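Local coordinates for protein cysteine synthase 3 (Entamoeba histolytica, PDB 6KR5) that probably makes L-cysteine from O-acetylserine and sulfide as a pyridoxal-phosphate-dependent O-acetylserine sulfhydrylase, at residues K58-F63 and A173-E178; I187-A190 and T196-G199; N52-V57 and L93-A98. One frame throughout, in Å; residues are numbered along the deposited sequence.

In the fold
All three contacts are buried, but their chemistry differs. Contact 1, nearer the chain centre than contact 3, joins helices 58-72 and 169-179 by opposite charges. Contact 2, nearest the chain centre, packs strand 186-190 of the six-stranded sheet on helix 195-207, with a water and the cofactor phosphate completing it. Contact 3 is van der Waals packing of the loop before helix 58-72 on helix 88-100. Contacts 1 and 3 both also touch the second subunit. Contacts 1 and 2 both touch PLP, at its aldehyde carbon and its phosphate, and meet through Ile176 and Ile187. Asp59 of 58-63 ties contact 1 to contact 3.

Contact 1 (K58-F63 and A173-E178); sequences KDRVGF and ANEIWE. With PLP (pyridoxal-5'-phosphate), chain D.
Arg60 lays the end of its guanidinium against the carboxylate of Glu175, the two side chains coming from opposite directions. NH1 of Arg60 donates to OE2 of Glu175 at 3.0 Å, almost straight at 169°. NH2 of Arg60 reaches OE1 of Glu175 at 2.9 Å, so the salt bridge is two-pronged, with one nitrogen for each oxygen. Both oxygens lie close to the guanidinium plane and are met on their syn sides. The match is not coplanar, however: the two flat groups are twisted 33° apart, and both nitrogens stand out of the carboxylate plane. Arg60 spans the gap with a chain extended from CG to NE, and Glu175 answers with one extended beyond CG; this length is needed because the nearest CA atoms, those of Arg60 and Ala173, are still 12.2 Å apart.

In this fold type II PLP enzyme, helix 58-72 leads into the four-stranded sheet and helix 169-179 into the six-stranded one, and the buried ion pair bridges the two helices. Both charges have further partners. Glu49 forms a salt bridge to NE of Arg60, while Lys47 and the backbone N of Thr24 share OE1 of Glu175, and Gly23 N reaches OE2. These several bonds should fix the rotation of both groups, and the alternation of charges probably favours their ionised forms.

Lys58, two residues before Arg60, carries the cofactor. A kinked chain brings NZ of Lys58 to 1.3 Å from C4A of PLP, a covalent link consistent with the internal aldimine of this family. The modelled aldehyde oxygen O4A also lies within bonding distance of NZ and CE, so the detail of this junction is doubtful. The Lys58 side chain also packs on Asn88 and Thr89 of helix 88-100.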
ATOM      1  N   LYS B  58      -2.624   6.816  -9.742  1.00 18.26           N
ATOM      2  CA  LYS B  58      -3.854   6.741 -10.526  1.00 17.02           C
ATOM      3  C   LYS B  58      -5.111   6.701  -9.668  1.00 19.37           C
ATOM      4  O   LYS B  58      -6.206   6.887 -10.211  1.00 19.32           O
ATOM      5  CB  LYS B  58      -3.820   5.531 -11.456  1.00 19.30           C
ATOM      6  CG  LYS B  58      -2.695   5.590 -12.481  1.00 18.93           C
ATOM      7  CD  LYS B  58      -2.668   6.907 -13.247  1.00 20.01           C
ATOM      8  CE  LYS B  58      -1.864   6.752 -14.519  1.00 22.37           C
ATOM      9  NZ  LYS B  58      -0.512   7.336 -14.299  1.00 40.20           N
ATOM     10  N   ASP B  59      -4.999   6.479  -8.358  1.00 18.59           N
ATOM     11  CA  ASP B  59      -6.158   6.691  -7.493  1.00 20.42           C
ATOM     12  C   ASP B  59      -6.708   8.096  -7.681  1.00 18.18           C
ATOM     13  O   ASP B  59      -7.928   8.304  -7.733  1.00 18.74           O
ATOM     14  CB  ASP B  59      -5.783   6.504  -6.020  1.00 19.50           C
ATOM     15  CG  ASP B  59      -5.643   5.057  -5.605  1.00 21.72           C
ATOM     16  OD1 ASP B  59      -5.253   4.213  -6.430  1.00 25.98           O
ATOM     17  OD2 ASP B  59      -5.913   4.781  -4.415  1.00 19.25           O
ATOM     18  N   ARG B  60      -5.810   9.083  -7.767  1.00 19.63           N
ATOM     19  CA  ARG B  60      -6.248  10.463  -7.935  1.00 18.69           C
ATOM     20  C   ARG B  60      -6.911  10.661  -9.282  1.00 17.49           C
ATOM     21  O   ARG B  60      -7.912  11.386  -9.390  1.00 19.38           O
ATOM     22  CB  ARG B  60      -5.062  11.415  -7.831  1.00 18.66           C
ATOM     23  CG  ARG B  60      -4.282  11.375  -6.534  1.00 17.00           C
ATOM     24  CD  ARG B  60      -3.134  12.353  -6.679  1.00 18.77           C
ATOM     25  NE  ARG B  60      -2.167  12.317  -5.592  1.00 18.73           N
ATOM     26  CZ  ARG B  60      -2.162  13.145  -4.554  1.00 18.82           C
ATOM     27  NH1 ARG B  60      -3.105  14.070  -4.407  1.00 20.38           N
ATOM     28  NH2 ARG B  60      -1.194  13.058  -3.657  1.00 20.30           N
ATOM     29  N   VAL B  61      -6.346  10.029 -10.310  1.00 16.84           N
ATOM     30  CA  VAL B  61      -6.773  10.233 -11.689  1.00 15.74           C
ATOM     31  C   VAL B  61      -8.121   9.572 -11.925  1.00 18.22           C
ATOM     32  O   VAL B  61      -9.040  10.185 -12.480  1.00 18.50           O
ATOM     33  CB  VAL B  61      -5.707   9.693 -12.656  1.00 18.59           C
ATOM     34  CG1 VAL B  61      -6.219   9.719 -14.105  1.00 18.73           C
ATOM     35  CG2 VAL B  61      -4.386  10.466 -12.491  1.00 20.09           C
ATOM     36  N   GLY B  62      -8.252   8.304 -11.530  1.00 19.06           N
ATOM     37  CA  GLY B  62      -9.526   7.627 -11.711  1.00 19.19           C
ATOM     38  C   GLY B  62     -10.633   8.303 -10.934  1.00 19.17           C
ATOM     39  O   GLY B  62     -11.757   8.461 -11.432  1.00 20.05           O
ATOM     40  N   PHE B  63     -10.322   8.735  -9.713  1.00 18.21           N
ATOM     41  CA  PHE B  63     -11.302   9.452  -8.910  1.00 17.27           C
ATOM     42  C   PHE B  63     -11.747  10.731  -9.599  1.00 19.82           C
ATOM     43  O   PHE B  63     -12.948  10.975  -9.749  1.00 20.85           O
ATOM     44  CB  PHE B  63     -10.730   9.785  -7.535  1.00 20.22           C
ATOM     45  CG  PHE B  63     -11.593  10.738  -6.766  1.00 19.05           C
ATOM     46  CD1 PHE B  63     -12.749  10.284  -6.148  1.00 21.91           C
ATOM     47  CD2 PHE B  63     -11.284  12.084  -6.698  1.00 21.49           C
ATOM     48  CE1 PHE B  63     -13.563  11.154  -5.445  1.00 23.78           C
ATOM     49  CE2 PHE B  63     -12.104  12.958  -6.004  1.00 23.34           C
ATOM     50  CZ  PHE B  63     -13.241  12.495  -5.386  1.00 21.42           C
ATOM     51  N   ALA B 173       0.028  19.080  -6.236  1.00 20.62           N
ATOM     52  CA  ALA B 173       0.852  20.282  -6.179  1.00 21.86           C
ATOM     53  C   ALA B 173       0.667  21.026  -4.866  1.00 20.88           C
ATOM     54  O   ALA B 173       1.650  21.470  -4.260  1.00 22.45           O
ATOM     55  CB  ALA B 173       0.524  21.202  -7.352  1.00 19.75           C
ATOM     56  N   ASN B 174      -0.582  21.183  -4.415  1.00 20.37           N
ATOM     57  CA  ASN B 174      -0.807  21.888  -3.158  1.00 19.45           C
ATOM     58  C   ASN B 174      -0.133  21.176  -1.998  1.00 22.49           C
ATOM     59  O   ASN B 174       0.432  21.821  -1.105  1.00 24.69           O
ATOM     60  CB  ASN B 174      -2.298  22.033  -2.866  1.00 21.91           C
ATOM     61  CG  ASN B 174      -2.551  22.856  -1.615  1.00 25.27           C
ATOM     62  OD1 ASN B 174      -2.116  24.007  -1.534  1.00 31.87           O
ATOM     63  ND2 ASN B 174      -3.227  22.269  -0.627  1.00 28.86           N
ATOM     64  N   GLU B 175      -0.194  19.841  -1.987  1.00 20.67           N
ATOM     65  CA  GLU B 175       0.498  19.081  -0.954  1.00 21.65           C
ATOM     66  C   GLU B 175       1.994  19.363  -0.969  1.00 21.60           C
ATOM     67  O   GLU B 175       2.605  19.537   0.090  1.00 20.19           O
ATOM     68  CB  GLU B 175       0.233  17.589  -1.137  1.00 19.86           C
ATOM     69  CG  GLU B 175      -1.217  17.206  -0.891  1.00 23.47           C
ATOM     70  CD  GLU B 175      -1.590  15.876  -1.510  1.00 24.83           C
ATOM     71  OE1 GLU B 175      -0.708  14.995  -1.595  1.00 20.95           O
ATOM     72  OE2 GLU B 175      -2.764  15.706  -1.892  1.00 22.48           O
ATOM     73  N   ILE B 176       2.609  19.397  -2.154  1.00 22.78           N
ATOM     74  CA  ILE B 176       4.035  19.724  -2.229  1.00 19.82           C
ATOM     75  C   ILE B 176       4.280  21.146  -1.745  1.00 21.87           C
ATOM     76  O   ILE B 176       5.233  21.411  -0.999  1.00 22.29           O
ATOM     77  CB  ILE B 176       4.562  19.525  -3.659  1.00 20.91           C
ATOM     78  CG1 ILE B 176       4.502  18.040  -4.035  1.00 21.96           C
ATOM     79  CG2 ILE B 176       5.995  20.062  -3.772  1.00 21.90           C
ATOM     80  CD1 ILE B 176       4.587  17.800  -5.524  1.00 20.86           C
ATOM     81  N   TRP B 177       3.426  22.079  -2.168  1.00 22.19           N
ATOM     82  CA  TRP B 177       3.586  23.470  -1.758  1.00 22.38           C
ATOM     83  C   TRP B 177       3.519  23.601  -0.244  1.00 22.96           C
ATOM     84  O   TRP B 177       4.382  24.228   0.378  1.00 23.55           O
ATOM     85  CB  TRP B 177       2.520  24.333  -2.422  1.00 23.65           C
ATOM     86  CG  TRP B 177       2.739  25.785  -2.156  1.00 23.30           C
ATOM     87  CD1 TRP B 177       1.987  26.596  -1.356  1.00 27.50           C
ATOM     88  CD2 TRP B 177       3.806  26.589  -2.662  1.00 20.84           C
ATOM     89  NE1 TRP B 177       2.516  27.872  -1.349  1.00 25.98           N
ATOM     90  CE2 TRP B 177       3.631  27.890  -2.148  1.00 25.42           C
ATOM     91  CE3 TRP B 177       4.886  26.342  -3.519  1.00 22.27           C
ATOM     92  CZ2 TRP B 177       4.500  28.938  -2.461  1.00 26.75           C
ATOM     93  CZ3 TRP B 177       5.751  27.378  -3.821  1.00 27.61           C
ATOM     94  CH2 TRP B 177       5.551  28.662  -3.293  1.00 28.07           C
ATOM     95  N   GLU B 178       2.503  22.998   0.369  1.00 22.34           N
ATOM     96  CA  GLU B 178       2.334  23.118   1.813  1.00 22.74           C
ATOM     97  C   GLU B 178       3.425  22.364   2.570  1.00 24.72           C
ATOM     98  O   GLU B 178       4.004  22.888   3.529  1.00 24.80           O
ATOM     99  CB  GLU B 178       0.951  22.604   2.221  1.00 24.86           C
ATOM    100  CG  GLU B 178      -0.216  23.486   1.793  1.00 24.52           C
ATOM    101  CD  GLU B 178      -0.328  24.754   2.618  1.00 36.90           C
ATOM    102  OE1 GLU B 178       0.034  24.724   3.812  1.00 44.79           O
ATOM    103  OE2 GLU B 178      -0.793  25.778   2.073  1.00 43.63           O
TER
HETATM  104  N1  PLP D 401       4.396   5.319 -13.161  1.00 18.00           N
HETATM  105  C2  PLP D 401       3.278   4.580 -12.884  1.00 18.83           C
HETATM  106  C2A PLP D 401       3.446   3.278 -12.166  1.00 19.55           C
HETATM  107  C3  PLP D 401       2.032   5.047 -13.263  1.00 19.99           C
HETATM  108  O3  PLP D 401       0.930   4.290 -12.981  1.00 21.62           O
HETATM  109  C4  PLP D 401       1.917   6.265 -13.919  1.00 17.41           C
HETATM  110  C4A PLP D 401       0.604   6.740 -14.428  1.00 25.85           C
HETATM  111  O4A PLP D 401      -0.408   6.045 -14.279  1.00 25.38           O
HETATM  112  C5  PLP D 401       3.063   7.010 -14.190  1.00 18.77           C
HETATM  113  C6  PLP D 401       4.292   6.522 -13.811  1.00 19.71           C
HETATM  114  C5A PLP D 401       3.020   8.322 -14.942  1.00 19.70           C
HETATM  115  O4P PLP D 401       2.184   9.295 -14.380  1.00 17.81           O
HETATM  116  P   PLP D 401       1.412  10.254 -15.405  1.00 18.62           P
HETATM  117  O1P PLP D 401       2.435  10.813 -16.378  1.00 18.11           O
HETATM  118  O2P PLP D 401       0.404   9.413 -16.136  1.00 19.28           O
HETATM  119  O3P PLP D 401       0.775  11.321 -14.589  1.00 17.87           O

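Contact 2 (I187-A190 and T196-G199); sequences IVSA and TVIG. With PLP (pyridoxal-5'-phosphate), chain D.
Ser189 meets Thr196 and Val197 without any flat side chain between them; next to Ser189, the backbone O of Ala190 lies 3.5 Å from C5A of PLP, the carbon that links the flat pyridine ring to the phosphate arm. Ser189 OG touches the methyl CG2 of Thr196 at 3.5 Å and lies against CB of Val197. It makes no direct hydrogen bond across the contact. Instead a water lies 2.9 Å from OG of Ser189, accepts from N of Val197 and donates to phosphate oxygen O1P of PLP at 2.7 Å.

Strand 186-190 and helix 195-207 are the first two elements of a beta-alpha-beta unit completed by strand 212-218, and the turn between them cradles the phosphate at the helix N-terminus. There Thr196 turns OG1 beside its own backbone N (chi1 -61°), which lets both donate to one oxygen: O3P of PLP lies 2.7 Å from OG1 and 2.8 Å from N of Thr196. Gly192 N, Ala194 N and Thr193 OG1 add further bonds to the cofactor. The helix dipole would probably help offset the phosphate charge. Val197 also rests on Val213 of strand 212-218.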
ATOM      1  N   ILE B 187      10.740  19.906  -9.567  1.00 21.93           N
ATOM      2  CA  ILE B 187       9.823  18.771  -9.517  1.00 20.89           C
ATOM      3  C   ILE B 187      10.199  17.805 -10.637  1.00 19.53           C
ATOM      4  O   ILE B 187      10.388  18.222 -11.787  1.00 22.22           O
ATOM      5  CB  ILE B 187       8.351  19.221  -9.615  1.00 20.96           C
ATOM      6  CG1 ILE B 187       7.399  18.026  -9.582  1.00 23.53           C
ATOM      7  CG2 ILE B 187       8.102  20.089 -10.858  1.00 21.85           C
ATOM      8  CD1 ILE B 187       7.288  17.396  -8.214  1.00 24.40           C
ATOM      9  N   VAL B 188      10.353  16.526 -10.291  1.00 20.06           N
ATOM     10  CA  VAL B 188      10.786  15.482 -11.219  1.00 17.50           C
ATOM     11  C   VAL B 188       9.658  14.468 -11.336  1.00 18.25           C
ATOM     12  O   VAL B 188       9.224  13.897 -10.321  1.00 19.74           O
ATOM     13  CB  VAL B 188      12.077  14.794 -10.738  1.00 21.07           C
ATOM     14  CG1 VAL B 188      12.586  13.820 -11.780  1.00 19.68           C
ATOM     15  CG2 VAL B 188      13.153  15.808 -10.411  1.00 22.05           C
ATOM     16  N   SER B 189       9.180  14.242 -12.561  1.00 19.60           N
ATOM     17  CA  SER B 189       8.057  13.338 -12.769  1.00 20.13           C
ATOM     18  C   SER B 189       8.307  12.500 -14.017  1.00 18.48           C
ATOM     19  O   SER B 189       8.518  13.051 -15.107  1.00 20.16           O
ATOM     20  CB  SER B 189       6.749  14.138 -12.885  1.00 19.56           C
ATOM     21  OG  SER B 189       5.719  13.384 -13.497  1.00 19.53           O
ATOM     22  N   ALA B 190       8.280  11.175 -13.866  1.00 19.02           N
ATOM     23  CA  ALA B 190       8.306  10.283 -15.023  1.00 18.08           C
ATOM     24  C   ALA B 190       6.940  10.270 -15.715  1.00 18.61           C
ATOM     25  O   ALA B 190       5.896  10.233 -15.053  1.00 20.60           O
ATOM     26  CB  ALA B 190       8.704   8.871 -14.590  1.00 22.14           C
ATOM     27  N   THR B 196       0.679  14.163 -14.404  1.00 18.55           N
ATOM     28  CA  THR B 196       1.422  14.601 -13.222  1.00 16.96           C
ATOM     29  C   THR B 196       2.377  15.733 -13.564  1.00 19.89           C
ATOM     30  O   THR B 196       2.370  16.779 -12.905  1.00 20.02           O
ATOM     31  CB  THR B 196       2.193  13.445 -12.594  1.00 18.05           C
ATOM     32  OG1 THR B 196       1.273  12.425 -12.185  1.00 20.13           O
ATOM     33  CG2 THR B 196       2.939  13.930 -11.371  1.00 19.75           C
ATOM     34  N   VAL B 197       3.213  15.542 -14.588  1.00 19.62           N
ATOM     35  CA  VAL B 197       4.250  16.536 -14.853  1.00 18.78           C
ATOM     36  C   VAL B 197       3.615  17.865 -15.250  1.00 19.92           C
ATOM     37  O   VAL B 197       4.046  18.931 -14.789  1.00 19.66           O
ATOM     38  CB  VAL B 197       5.258  16.014 -15.899  1.00 18.76           C
ATOM     39  CG1 VAL B 197       4.668  15.921 -17.301  1.00 19.97           C
ATOM     40  CG2 VAL B 197       6.527  16.889 -15.912  1.00 18.78           C
ATOM     41  N   ILE B 198       2.545  17.822 -16.047  1.00 21.04           N
ATOM     42  CA  ILE B 198       1.902  19.055 -16.487  1.00 20.15           C
ATOM     43  C   ILE B 198       1.050  19.644 -15.371  1.00 23.08           C
ATOM     44  O   ILE B 198       1.081  20.853 -15.126  1.00 21.13           O
ATOM     45  CB  ILE B 198       1.069  18.816 -17.762  1.00 21.91           C
ATOM     46  CG1 ILE B 198       1.953  18.323 -18.918  1.00 21.63           C
ATOM     47  CG2 ILE B 198       0.296  20.089 -18.152  1.00 22.71           C
ATOM     48  CD1 ILE B 198       3.243  19.121 -19.106  1.00 20.06           C
ATOM     49  N   GLY B 199       0.274  18.805 -14.680  1.00 19.09           N
ATOM     50  CA  GLY B 199      -0.577  19.310 -13.614  1.00 21.63           C
ATOM     51  C   GLY B 199       0.213  19.855 -12.439  1.00 21.24           C
ATOM     52  O   GLY B 199      -0.061  20.953 -11.943  1.00 22.55           O
TER
HETATM   53  N1  PLP D 401       4.396   5.319 -13.161  1.00 18.00           N
HETATM   54  C2  PLP D 401       3.278   4.580 -12.884  1.00 18.83           C
HETATM   55  C2A PLP D 401       3.446   3.278 -12.166  1.00 19.55           C
HETATM   56  C3  PLP D 401       2.032   5.047 -13.263  1.00 19.99           C
HETATM   57  O3  PLP D 401       0.930   4.290 -12.981  1.00 21.62           O
HETATM   58  C4  PLP D 401       1.917   6.265 -13.919  1.00 17.41           C
HETATM   59  C4A PLP D 401       0.604   6.740 -14.428  1.00 25.85           C
HETATM   60  O4A PLP D 401      -0.408   6.045 -14.279  1.00 25.38           O
HETATM   61  C5  PLP D 401       3.063   7.010 -14.190  1.00 18.77           C
HETATM   62  C6  PLP D 401       4.292   6.522 -13.811  1.00 19.71           C
HETATM   63  C5A PLP D 401       3.020   8.322 -14.942  1.00 19.70           C
HETATM   64  O4P PLP D 401       2.184   9.295 -14.380  1.00 17.81           O
HETATM   65  P   PLP D 401       1.412  10.254 -15.405  1.00 18.62           P
HETATM   66  O1P PLP D 401       2.435  10.813 -16.378  1.00 18.11           O
HETATM   67  O2P PLP D 401       0.404   9.413 -16.136  1.00 19.28           O
HETATM   68  O3P PLP D 401       0.775  11.321 -14.589  1.00 17.87           O
HETATM   69  O   HOH W   1       3.915  12.998 -15.783  1.00 19.11           O

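Contact 3 (N52-V57 and L93-A98); sequences NPMSSV and LCQAGA
Residues Asn52 to Ser55 form a type I beta turn, closed by Ser55 N to Asn52 O at 2.8 Å, whose middle residues Pro53 and Met54 face Gln95 on helix 88-100. Gln95 sends its amide out on a fully extended chain, with CG anti to the backbone N (chi1 173°) and chi2 at 180°. Its OE1 rests against both: CB of Pro53 and CG of Met54 each lie 3.4 Å from OE1 of Gln95. The proline ring and the glutamine chain cross at about a right angle, whereas in Met54 two successive bends turn the sulfur end away. The contact is van der Waals packing, with no hydrogen bond across it.

This loop carries the chain from strand 43-48 to helix 58-72, the helix of the PLP-bearing lysine; Ser56 OG caps its start by bonding Lys58 N. Asp59 on that helix orients the other end of the amide: its OD2 takes NE2 of Gln95 and also N of Met54, joining the turn and helix 88-100 through one oxygen. Pro53 also packs on Phe51 of the second subunit, and Met54 on Met276 of that subunit.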
ATOM      1  N   ASN B  52      -1.664   6.114  -1.486  1.00 18.76           N
ATOM      2  CA  ASN B  52      -3.073   6.097  -1.855  1.00 19.13           C
ATOM      3  C   ASN B  52      -3.688   4.737  -1.515  1.00 19.58           C
ATOM      4  O   ASN B  52      -2.976   3.728  -1.419  1.00 20.39           O
ATOM      5  CB  ASN B  52      -3.215   6.407  -3.341  1.00 18.01           C
ATOM      6  CG  ASN B  52      -3.025   7.883  -3.637  1.00 19.36           C
ATOM      7  OD1 ASN B  52      -3.851   8.708  -3.251  1.00 22.79           O
ATOM      8  ND2 ASN B  52      -1.924   8.226  -4.299  1.00 20.46           N
ATOM      9  N   PRO B  53      -5.011   4.678  -1.305  1.00 19.39           N
ATOM     10  CA  PRO B  53      -5.625   3.406  -0.866  1.00 19.21           C
ATOM     11  C   PRO B  53      -5.366   2.225  -1.790  1.00 20.20           C
ATOM     12  O   PRO B  53      -5.200   1.096  -1.298  1.00 20.68           O
ATOM     13  CB  PRO B  53      -7.123   3.744  -0.787  1.00 20.64           C
ATOM     14  CG  PRO B  53      -7.283   5.070  -1.515  1.00 19.59           C
ATOM     15  CD  PRO B  53      -5.980   5.786  -1.313  1.00 21.07           C
ATOM     16  N   MET B  54      -5.333   2.431  -3.109  1.00 18.74           N
ATOM     17  CA  MET B  54      -4.925   1.365  -4.013  1.00 19.69           C
ATOM     18  C   MET B  54      -3.523   1.609  -4.567  1.00 21.02           C
ATOM     19  O   MET B  54      -3.144   1.042  -5.596  1.00 21.63           O
ATOM     20  CB  MET B  54      -5.960   1.161  -5.121  1.00 19.54           C
ATOM     21  CG  MET B  54      -7.152   0.298  -4.668  1.00 16.96           C
ATOM     22  SD  MET B  54      -6.711  -1.267  -3.856  1.00 21.47           S
ATOM     23  CE  MET B  54      -5.738  -2.021  -5.155  1.00 22.01           C
ATOM     24  N   SER B  55      -2.742   2.430  -3.866  1.00 19.59           N
ATOM     25  CA  SER B  55      -1.280   2.382  -3.894  1.00 21.89           C
ATOM     26  C   SER B  55      -0.671   2.871  -5.201  1.00 19.26           C
ATOM     27  O   SER B  55       0.450   2.482  -5.549  1.00 18.79           O
ATOM     28  CB  SER B  55      -0.774   0.976  -3.568  1.00 26.13           C
ATOM     29  OG  SER B  55      -1.284   0.590  -2.305  1.00 25.38           O
ATOM     30  N   SER B  56      -1.355   3.754  -5.922  1.00 17.57           N
ATOM     31  CA  SER B  56      -0.685   4.442  -7.014  1.00 19.46           C
ATOM     32  C   SER B  56      -1.300   5.812  -7.217  1.00 17.00           C
ATOM     33  O   SER B  56      -2.396   6.109  -6.740  1.00 18.16           O
ATOM     34  CB  SER B  56      -0.740   3.657  -8.327  1.00 18.40           C
ATOM     35  OG  SER B  56      -1.893   4.014  -9.087  1.00 18.53           O
ATOM     36  N   VAL B  57      -0.556   6.643  -7.948  1.00 17.75           N
ATOM     37  CA  VAL B  57      -1.017   7.979  -8.308  1.00 16.38           C
ATOM     38  C   VAL B  57      -2.336   7.930  -9.064  1.00 20.21           C
ATOM     39  O   VAL B  57      -3.111   8.896  -9.037  1.00 21.04           O
ATOM     40  CB  VAL B  57       0.097   8.665  -9.121  1.00 18.36           C
ATOM     41  CG1 VAL B  57       0.331   7.938 -10.427  1.00 19.60           C
ATOM     42  CG2 VAL B  57      -0.217  10.128  -9.349  1.00 18.65           C
ATOM     43  N   LEU B  93      -9.673   3.651 -11.738  1.00 18.87           N
ATOM     44  CA  LEU B  93     -11.044   3.792 -12.214  1.00 17.40           C
ATOM     45  C   LEU B  93     -11.965   2.800 -11.521  1.00 19.19           C
ATOM     46  O   LEU B  93     -13.113   3.129 -11.196  1.00 18.35           O
ATOM     47  CB  LEU B  93     -11.092   3.593 -13.724  1.00 18.24           C
ATOM     48  CG  LEU B  93     -10.522   4.709 -14.594  1.00 18.14           C
ATOM     49  CD1 LEU B  93     -10.379   4.185 -16.012  1.00 20.56           C
ATOM     50  CD2 LEU B  93     -11.428   5.941 -14.566  1.00 17.87           C
ATOM     51  N   CYS B  94     -11.476   1.580 -11.288  1.00 20.53           N
ATOM     52  CA  CYS B  94     -12.313   0.557 -10.671  1.00 20.08           C
ATOM     53  C   CYS B  94     -12.615   0.897  -9.220  1.00 18.26           C
ATOM     54  O   CYS B  94     -13.741   0.682  -8.749  1.00 18.43           O
ATOM     55  CB  CYS B  94     -11.641  -0.808 -10.785  1.00 20.38           C
ATOM     56  SG  CYS B  94     -11.717  -1.485 -12.453  1.00 22.58           S
ATOM     57  N   GLN B  95     -11.641   1.454  -8.504  1.00 19.02           N
ATOM     58  CA  GLN B  95     -11.887   1.864  -7.124  1.00 20.08           C
ATOM     59  C   GLN B  95     -12.973   2.936  -7.059  1.00 18.80           C
ATOM     60  O   GLN B  95     -13.945   2.818  -6.292  1.00 19.17           O
ATOM     61  CB  GLN B  95     -10.589   2.358  -6.490  1.00 19.11           C
ATOM     62  CG  GLN B  95     -10.787   2.962  -5.107  1.00 18.37           C
ATOM     63  CD  GLN B  95      -9.485   3.441  -4.493  1.00 21.22           C
ATOM     64  OE1 GLN B  95      -8.979   2.864  -3.514  1.00 21.85           O
ATOM     65  NE2 GLN B  95      -8.922   4.487  -5.070  1.00 21.06           N
ATOM     66  N   ALA B  96     -12.844   3.982  -7.888  1.00 18.89           N
ATOM     67  CA  ALA B  96     -13.816   5.068  -7.855  1.00 18.89           C
ATOM     68  C   ALA B  96     -15.168   4.604  -8.371  1.00 17.82           C
ATOM     69  O   ALA B  96     -16.208   4.947  -7.798  1.00 19.74           O
ATOM     70  CB  ALA B  96     -13.309   6.264  -8.658  1.00 20.39           C
ATOM     71  N   GLY B  97     -15.174   3.773  -9.414  1.00 19.31           N
ATOM     72  CA  GLY B  97     -16.438   3.291  -9.945  1.00 19.01           C
ATOM     73  C   GLY B  97     -17.216   2.471  -8.933  1.00 20.39           C
ATOM     74  O   GLY B  97     -18.439   2.595  -8.824  1.00 20.48           O
ATOM     75  N   ALA B  98     -16.515   1.633  -8.162  1.00 19.68           N
ATOM     76  CA  ALA B  98     -17.199   0.811  -7.169  1.00 21.82           C
ATOM     77  C   ALA B  98     -17.899   1.673  -6.118  1.00 21.27           C
ATOM     78  O   ALA B  98     -19.008   1.350  -5.677  1.00 22.88           O
ATOM     79  CB  ALA B  98     -16.196  -0.144  -6.519  1.00 21.25           C
TER